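Local coordinates for HEPN domain-containing protein (PDB 1O3U) that is of unknown function but belongs to the HEPN family of helical-bundle domains, whose members are probably involved in binding or processing nucleotides or nucleic acids, at residues A[100-103]-A[104-108]; A[109-112]-A[113-117]. One frame throughout, in Å; residues are numbered along the deposited sequence.

Contact 1 of 2, residues A[100-103]-A[104-108]; sequences LPSG and SPRNR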
ATOM      1  N   LEU A 100       9.365  15.273 -24.381  1.00 23.56           N
ATOM      2  CA  LEU A 100      10.334  14.288 -24.892  1.00 22.27           C
ATOM      3  C   LEU A 100       9.649  13.309 -25.872  1.00 21.16           C
ATOM      4  O   LEU A 100       8.582  12.797 -25.563  1.00 20.25           O
ATOM      5  CB  LEU A 100      10.902  13.449 -23.755  1.00 22.00           C
ATOM      6  CG  LEU A 100      11.755  14.157 -22.701  1.00 22.65           C
ATOM      7  CD1 LEU A 100      12.212  13.134 -21.706  1.00 23.34           C
ATOM      8  CD2 LEU A 100      12.948  14.884 -23.340  1.00 22.70           C
ATOM      9  N   PRO A 101      10.287  12.999 -27.004  1.00 19.92           N
ATOM     10  CA  PRO A 101       9.747  12.003 -27.944  1.00 18.98           C
ATOM     11  C   PRO A 101       9.516  10.614 -27.344  1.00 18.75           C
ATOM     12  O   PRO A 101      10.291  10.108 -26.514  1.00 16.43           O
ATOM     13  CB  PRO A 101      10.834  11.914 -29.026  1.00 19.12           C
ATOM     14  CG  PRO A 101      11.622  13.133 -28.914  1.00 18.62           C
ATOM     15  CD  PRO A 101      11.564  13.565 -27.480  1.00 20.04           C
ATOM     16  N   SER A 102       8.411  10.013 -27.769  1.00 18.87           N
ATOM     17  CA  SER A 102       8.151   8.585 -27.619  1.00 19.75           C
ATOM     18  C   SER A 102       9.325   7.733 -28.057  1.00 19.13           C
ATOM     19  O   SER A 102      10.085   8.106 -28.954  1.00 19.44           O
ATOM     20  CB  SER A 102       6.921   8.171 -28.457  1.00 20.30           C
ATOM     21  OG  SER A 102       5.755   8.207 -27.655  1.00 23.17           O
ATOM     22  N   GLY A 103       9.422   6.560 -27.444  1.00 19.23           N
ATOM     23  CA  GLY A 103      10.535   5.659 -27.655  1.00 19.37           C
ATOM     24  C   GLY A 103      11.602   5.832 -26.617  1.00 18.67           C
ATOM     25  O   GLY A 103      11.286   6.125 -25.456  1.00 18.95           O
ATOM     26  N   SER A 104      12.856   5.633 -27.010  1.00 18.76           N
ATOM     27  CA  SER A 104      13.987   5.711 -26.072  1.00 18.68           C
ATOM     28  C   SER A 104      14.095   6.976 -25.208  1.00 17.93           C
ATOM     29  O   SER A 104      14.396   6.844 -24.028  1.00 18.42           O
ATOM     30  CB  SER A 104      15.347   5.434 -26.773  1.00 18.95           C
ATOM     31  OG  SER A 104      15.776   6.493 -27.633  1.00 19.60           O
ATOM     32  N   PRO A 105      13.900   8.192 -25.728  1.00 15.92           N
ATOM     33  CA  PRO A 105      14.033   9.374 -24.853  1.00 15.72           C
ATOM     34  C   PRO A 105      13.073   9.354 -23.654  1.00 16.18           C
ATOM     35  O   PRO A 105      13.489   9.533 -22.494  1.00 14.88           O
ATOM     36  CB  PRO A 105      13.694  10.539 -25.780  1.00 15.89           C
ATOM     37  CG  PRO A 105      13.980   9.999 -27.171  1.00 15.74           C
ATOM     38  CD  PRO A 105      13.522   8.575 -27.102  1.00 16.40           C
ATOM     39  N   ARG A 106      11.808   9.069 -23.926  1.00 16.29           N
ATOM     40  CA  ARG A 106      10.802   9.044 -22.863  1.00 17.95           C
ATOM     41  C   ARG A 106      10.986   7.882 -21.914  1.00 18.11           C
ATOM     42  O   ARG A 106      10.862   8.042 -20.695  1.00 18.78           O
ATOM     43  CB  ARG A 106       9.410   8.983 -23.471  1.00 18.12           C
ATOM     44  CG  ARG A 106       8.283   9.036 -22.463  1.00 21.20           C
ATOM     45  CD  ARG A 106       6.914   9.258 -23.132  1.00 24.65           C
ATOM     46  NE  ARG A 106       6.864  10.489 -23.942  1.00 27.13           N
ATOM     47  CZ  ARG A 106       5.871  10.794 -24.783  1.00 29.40           C
ATOM     48  NH1 ARG A 106       4.829   9.979 -24.923  1.00 31.02           N
ATOM     49  NH2 ARG A 106       5.902  11.916 -25.485  1.00 29.50           N
ATOM     50  N   ASN A 107      11.241   6.704 -22.468  1.00 17.99           N
ATOM     51  CA  ASN A 107      11.420   5.509 -21.665  1.00 18.55           C
ATOM     52  C   ASN A 107      12.659   5.575 -20.804  1.00 18.53           C
ATOM     53  O   ASN A 107      12.644   5.085 -19.679  1.00 17.86           O
ATOM     54  CB  ASN A 107      11.490   4.259 -22.529  1.00 18.93           C
ATOM     55  CG  ASN A 107      10.228   4.053 -23.377  1.00 21.27           C
ATOM     56  OD1 ASN A 107       9.141   4.566 -23.052  1.00 22.89           O
ATOM     57  ND2 ASN A 107      10.375   3.308 -24.481  1.00 24.30           N
ATOM     58  N   ARG A 108      13.729   6.165 -21.332  1.00 17.84           N
ATOM     59  CA  ARG A 108      14.935   6.345 -20.559  1.00 18.40           C
ATOM     60  C   ARG A 108      14.689   7.272 -19.396  1.00 17.49           C
ATOM     61  O   ARG A 108      15.070   6.945 -18.273  1.00 17.73           O
ATOM     62  CB  ARG A 108      16.112   6.778 -21.442  1.00 19.07           C
ATOM     63  CG  ARG A 108      16.731   5.556 -22.146  1.00 22.73           C
ATOM     64  CD  ARG A 108      17.880   5.840 -23.114  1.00 27.45           C
ATOM     65  NE  ARG A 108      19.003   6.575 -22.521  1.00 29.18           N
ATOM     66  CZ  ARG A 108      20.222   6.633 -23.062  1.00 30.43           C
ATOM     67  NH1 ARG A 108      20.506   5.965 -24.174  1.00 31.90           N
ATOM     68  NH2 ARG A 108      21.171   7.342 -22.482  1.00 32.54           N
TER
HETATM   69  O   HOH W   1       7.801   5.811 -24.962  1.00 35.10           O
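Arg-106, in the first turn of helix 104-132, reaches back over the loop that leads into the helix and ties its guanidinium group to the carbonyl of Leu-100. Arg-106 NH2 gives the stronger bond, 2.8 Å to Leu-100 O, approaching from almost straight ahead of the carbonyl oxygen, which lies 19° out of the guanidinium plane; NE adds a weak second bond to the same oxygen. With CG anti to the backbone N (chi1 -177°), a bend at chi3 brings the head of the chain back to Leu-100 O. Ser-102 OG sits over one face of the group, 3.4 Å from Arg-106 NH1, but badly angled for a hydrogen bond.

The backbone closes the turn. Gly-103 is the N-cap residue, and its O accepts a nearly straight bond from Asn-107 N at 3.0 Å, the first i to i+4 bond of the helix. Pro-101 O takes a weaker bond from Arg-106 N, 3.2 Å long. A water bridges the cap, accepting from Gly-103 N and donating to Asn-107 OD1 at 2.6 Å.

Apolar packing is modest. The rings of Pro-101 and Pro-105 cross at about a right angle, CD of the former 4.1 Å from CB of the latter, and Pro-105 CB also lies 3.5 Å from Pro-101 O. Replacing Pro-105 by a glycine would remove the ring and would probably leave Pro-101 without its apolar partner and the first helical turn freer to flex.

Proline costs no helix bond here, because a nitrogen in the first turn has no carbonyl of a preceding helical turn to bond to. The chemistry is thus that of a capped helix start at the surface, with loop carbonyls accepting from backbone N-H groups and from the Arg-106 guanidinium.

Contact 2 of 2, residues A[109-112]-A[113-117]; sequences YSRI and EAERL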
ATOM      1  N   TYR A 109      14.016   8.389 -19.633  1.00 16.88           N
ATOM      2  CA  TYR A 109      13.696   9.356 -18.591  1.00 17.25           C
ATOM      3  C   TYR A 109      12.846   8.662 -17.527  1.00 16.68           C
ATOM      4  O   TYR A 109      13.118   8.797 -16.343  1.00 15.23           O
ATOM      5  CB  TYR A 109      12.930  10.563 -19.165  1.00 18.22           C
ATOM      6  CG  TYR A 109      12.483  11.606 -18.129  1.00 23.46           C
ATOM      7  CD1 TYR A 109      12.985  12.911 -18.150  1.00 28.60           C
ATOM      8  CD2 TYR A 109      11.542  11.291 -17.145  1.00 27.94           C
ATOM      9  CE1 TYR A 109      12.562  13.876 -17.204  1.00 31.54           C
ATOM     10  CE2 TYR A 109      11.120  12.239 -16.203  1.00 31.25           C
ATOM     11  CZ  TYR A 109      11.625  13.522 -16.238  1.00 33.02           C
ATOM     12  OH  TYR A 109      11.199  14.438 -15.296  1.00 36.52           O
ATOM     13  N   SER A 110      11.843   7.896 -17.949  1.00 16.10           N
ATOM     14  CA  SER A 110      10.922   7.248 -16.989  1.00 16.35           C
ATOM     15  C   SER A 110      11.588   6.161 -16.163  1.00 15.87           C
ATOM     16  O   SER A 110      11.323   6.008 -14.979  1.00 14.19           O
ATOM     17  CB  SER A 110       9.715   6.653 -17.711  1.00 16.89           C
ATOM     18  OG  SER A 110       9.024   7.666 -18.365  1.00 18.27           O
ATOM     19  N   ARG A 111      12.421   5.368 -16.817  1.00 15.87           N
ATOM     20  CA  ARG A 111      13.167   4.307 -16.159  1.00 16.39           C
ATOM     21  C   ARG A 111      14.098   4.882 -15.088  1.00 15.72           C
ATOM     22  O   ARG A 111      14.154   4.377 -13.990  1.00 14.59           O
ATOM     23  CB  ARG A 111      13.946   3.515 -17.215  1.00 17.75           C
ATOM     24  CG  ARG A 111      14.947   2.494 -16.681  1.00 20.80           C
ATOM     25  CD  ARG A 111      14.346   1.461 -15.845  1.00 26.32           C
ATOM     26  NE  ARG A 111      15.343   0.653 -15.148  1.00 32.46           N
ATOM     27  CZ  ARG A 111      15.191  -0.634 -14.854  1.00 32.44           C
ATOM     28  NH1 ARG A 111      14.115  -1.298 -15.244  1.00 33.26           N
ATOM     29  NH2 ARG A 111      16.164  -1.270 -14.225  1.00 36.11           N
ATOM     30  N   ILE A 112      14.845   5.933 -15.419  1.00 14.97           N
ATOM     31  CA  ILE A 112      15.746   6.567 -14.467  1.00 14.80           C
ATOM     32  C   ILE A 112      14.980   7.174 -13.287  1.00 13.88           C
ATOM     33  O   ILE A 112      15.360   7.015 -12.116  1.00 13.01           O
ATOM     34  CB  ILE A 112      16.601   7.662 -15.189  1.00 14.89           C
ATOM     35  CG1 ILE A 112      17.530   6.986 -16.199  1.00 16.53           C
ATOM     36  CG2 ILE A 112      17.384   8.441 -14.165  1.00 16.06           C
ATOM     37  CD1 ILE A 112      18.199   7.891 -17.174  1.00 18.29           C
ATOM     38  N   GLU A 113      13.888   7.841 -13.602  1.00 12.95           N
ATOM     39  CA  GLU A 113      13.055   8.485 -12.606  1.00 14.22           C
ATOM     40  C   GLU A 113      12.496   7.443 -11.621  1.00 13.44           C
ATOM     41  O   GLU A 113      12.541   7.658 -10.390  1.00 12.21           O
ATOM     42  CB  GLU A 113      11.954   9.285 -13.295  1.00 14.89           C
ATOM     43  CG  GLU A 113      11.036  10.034 -12.347  1.00 19.22           C
ATOM     44  CD  GLU A 113       9.867  10.675 -13.080  1.00 23.03           C
ATOM     45  OE1 GLU A 113       9.132   9.947 -13.792  1.00 27.01           O
ATOM     46  OE2 GLU A 113       9.691  11.900 -12.958  1.00 25.34           O
ATOM     47  N   ALA A 114      12.004   6.316 -12.158  1.00 13.56           N
ATOM     48  CA  ALA A 114      11.454   5.232 -11.336  1.00 13.06           C
ATOM     49  C   ALA A 114      12.560   4.593 -10.487  1.00 12.91           C
ATOM     50  O   ALA A 114      12.330   4.332  -9.307  1.00 12.79           O
ATOM     51  CB  ALA A 114      10.770   4.205 -12.177  1.00 13.16           C
ATOM     52  N   GLU A 115      13.739   4.351 -11.060  1.00 12.24           N
ATOM     53  CA  GLU A 115      14.871   3.816 -10.277  1.00 13.08           C
ATOM     54  C   GLU A 115      15.231   4.729  -9.120  1.00 11.34           C
ATOM     55  O   GLU A 115      15.480   4.258  -8.031  1.00 10.27           O
ATOM     56  CB  GLU A 115      16.133   3.622 -11.102  1.00 13.71           C
ATOM     57  CG  GLU A 115      16.306   2.263 -11.698  1.00 19.68           C
ATOM     58  CD  GLU A 115      17.577   2.154 -12.523  1.00 26.65           C
ATOM     59  OE1 GLU A 115      18.686   2.408 -11.976  1.00 29.76           O
ATOM     60  OE2 GLU A 115      17.456   1.814 -13.717  1.00 31.48           O
ATOM     61  N   ARG A 116      15.272   6.024  -9.391  1.00  9.95           N
ATOM     62  CA  ARG A 116      15.551   7.051  -8.401  1.00 10.94           C
ATOM     63  C   ARG A 116      14.558   6.966  -7.227  1.00 10.18           C
ATOM     64  O   ARG A 116      14.956   6.974  -6.035  1.00  8.07           O
ATOM     65  CB  ARG A 116      15.482   8.425  -9.098  1.00 12.07           C
ATOM     66  CG  ARG A 116      16.117   9.518  -8.428  1.00 15.58           C
ATOM     67  CD  ARG A 116      16.629  10.603  -9.381  1.00 15.83           C
ATOM     68  NE  ARG A 116      15.580  11.152 -10.242  1.00 17.78           N
ATOM     69  CZ  ARG A 116      14.594  11.917  -9.804  1.00 22.01           C
ATOM     70  NH1 ARG A 116      14.511  12.228  -8.527  1.00 23.16           N
ATOM     71  NH2 ARG A 116      13.662  12.368 -10.645  1.00 24.68           N
ATOM     72  N   LEU A 117      13.285   6.922  -7.562  1.00  9.14           N
ATOM     73  CA  LEU A 117      12.250   6.907  -6.530  1.00  9.74           C
ATOM     74  C   LEU A 117      12.304   5.611  -5.705  1.00  9.25           C
ATOM     75  O   LEU A 117      12.054   5.608  -4.499  1.00  8.67           O
ATOM     76  CB  LEU A 117      10.868   7.133  -7.139  1.00 10.57           C
ATOM     77  CG  LEU A 117      10.716   8.477  -7.854  1.00 14.29           C
ATOM     78  CD1 LEU A 117       9.344   8.595  -8.459  1.00 18.75           C
ATOM     79  CD2 LEU A 117      10.985   9.594  -6.886  1.00 13.53           C
TER
HETATM   80  O   HOH W   2       8.672  13.877 -14.429  1.00 47.83           O
HETATM   81  O   HOH W   3       8.896   7.223 -14.295  1.00 25.98           O
HETATM   82  O   HOH W   4       7.905  10.187 -16.334  1.00 49.63           O
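This is an i to i+4 contact within one continuous helix, 104-132, where the residues of 109-112 meet those one turn on in 113-117, at the surface of the bundle with one side packed against neighbouring helices. Four regular backbone bonds span the junction, among them Ala-114 N to Ser-110 O at 2.9 Å.

Two side-chain pairs add to them. Arg-111 NE donates to Glu-115 OE2 at 2.8 Å in a salt bridge; Glu-115 OE2 lies at the guanidinium edge and accepts through its anti lone pair, and the two planes stand 88° apart. NH2 adds only a weak bond to the same oxygen, so the pair is gripped chiefly through NE. The bend at chi2 of Arg-111 (60°) turns its chain along the helix toward this partner.

Tyr-109 and Glu-113 meet differently. The carboxylate stands at the ring edge, nearly perpendicular to the ring, with Glu-113 OE2 3.6 Å from Tyr-109 CE2, and a water joins OE2 to Tyr-109 OH. Two more waters bind Glu-113 OE1, one linking it to Ser-110 O, the other reaching Ser-110 OG weakly; that hydroxyl also bonds to Arg-106 O.

On the side facing the bundle, Ser-110, Arg-111 and Ala-114 touch Tyr-32 and Leu-117 touches Cys-36, all against helix 32-54. Leu-27 of helix 11-28 packs against Arg-111, Ala-114 and Glu-115, while Arg-116 forms a salt bridge to Glu-86 of helix 78-88.

Both contacts use helix 104-132, to which contact 1 adds the loop before it, and they follow one another along the chain, their centres about 12 Å apart; they touch where Leu-100 CD1 packs 3.6 Å from Tyr-109 CD1. Neither is a core contact. Contact 1 lies at the projecting start of the helix, its centre about 25 Å from that of the chain, and joins loop to helix; contact 2, at about 13 Å, joins two turns of the same helix and includes the buried Ala-114. The chemistry changes accordingly: an arginine bonded to a loop carbonyl in the first, an arginine paired with a carboxylate and water-linked polar groups in the second, beside the neighbouring helices.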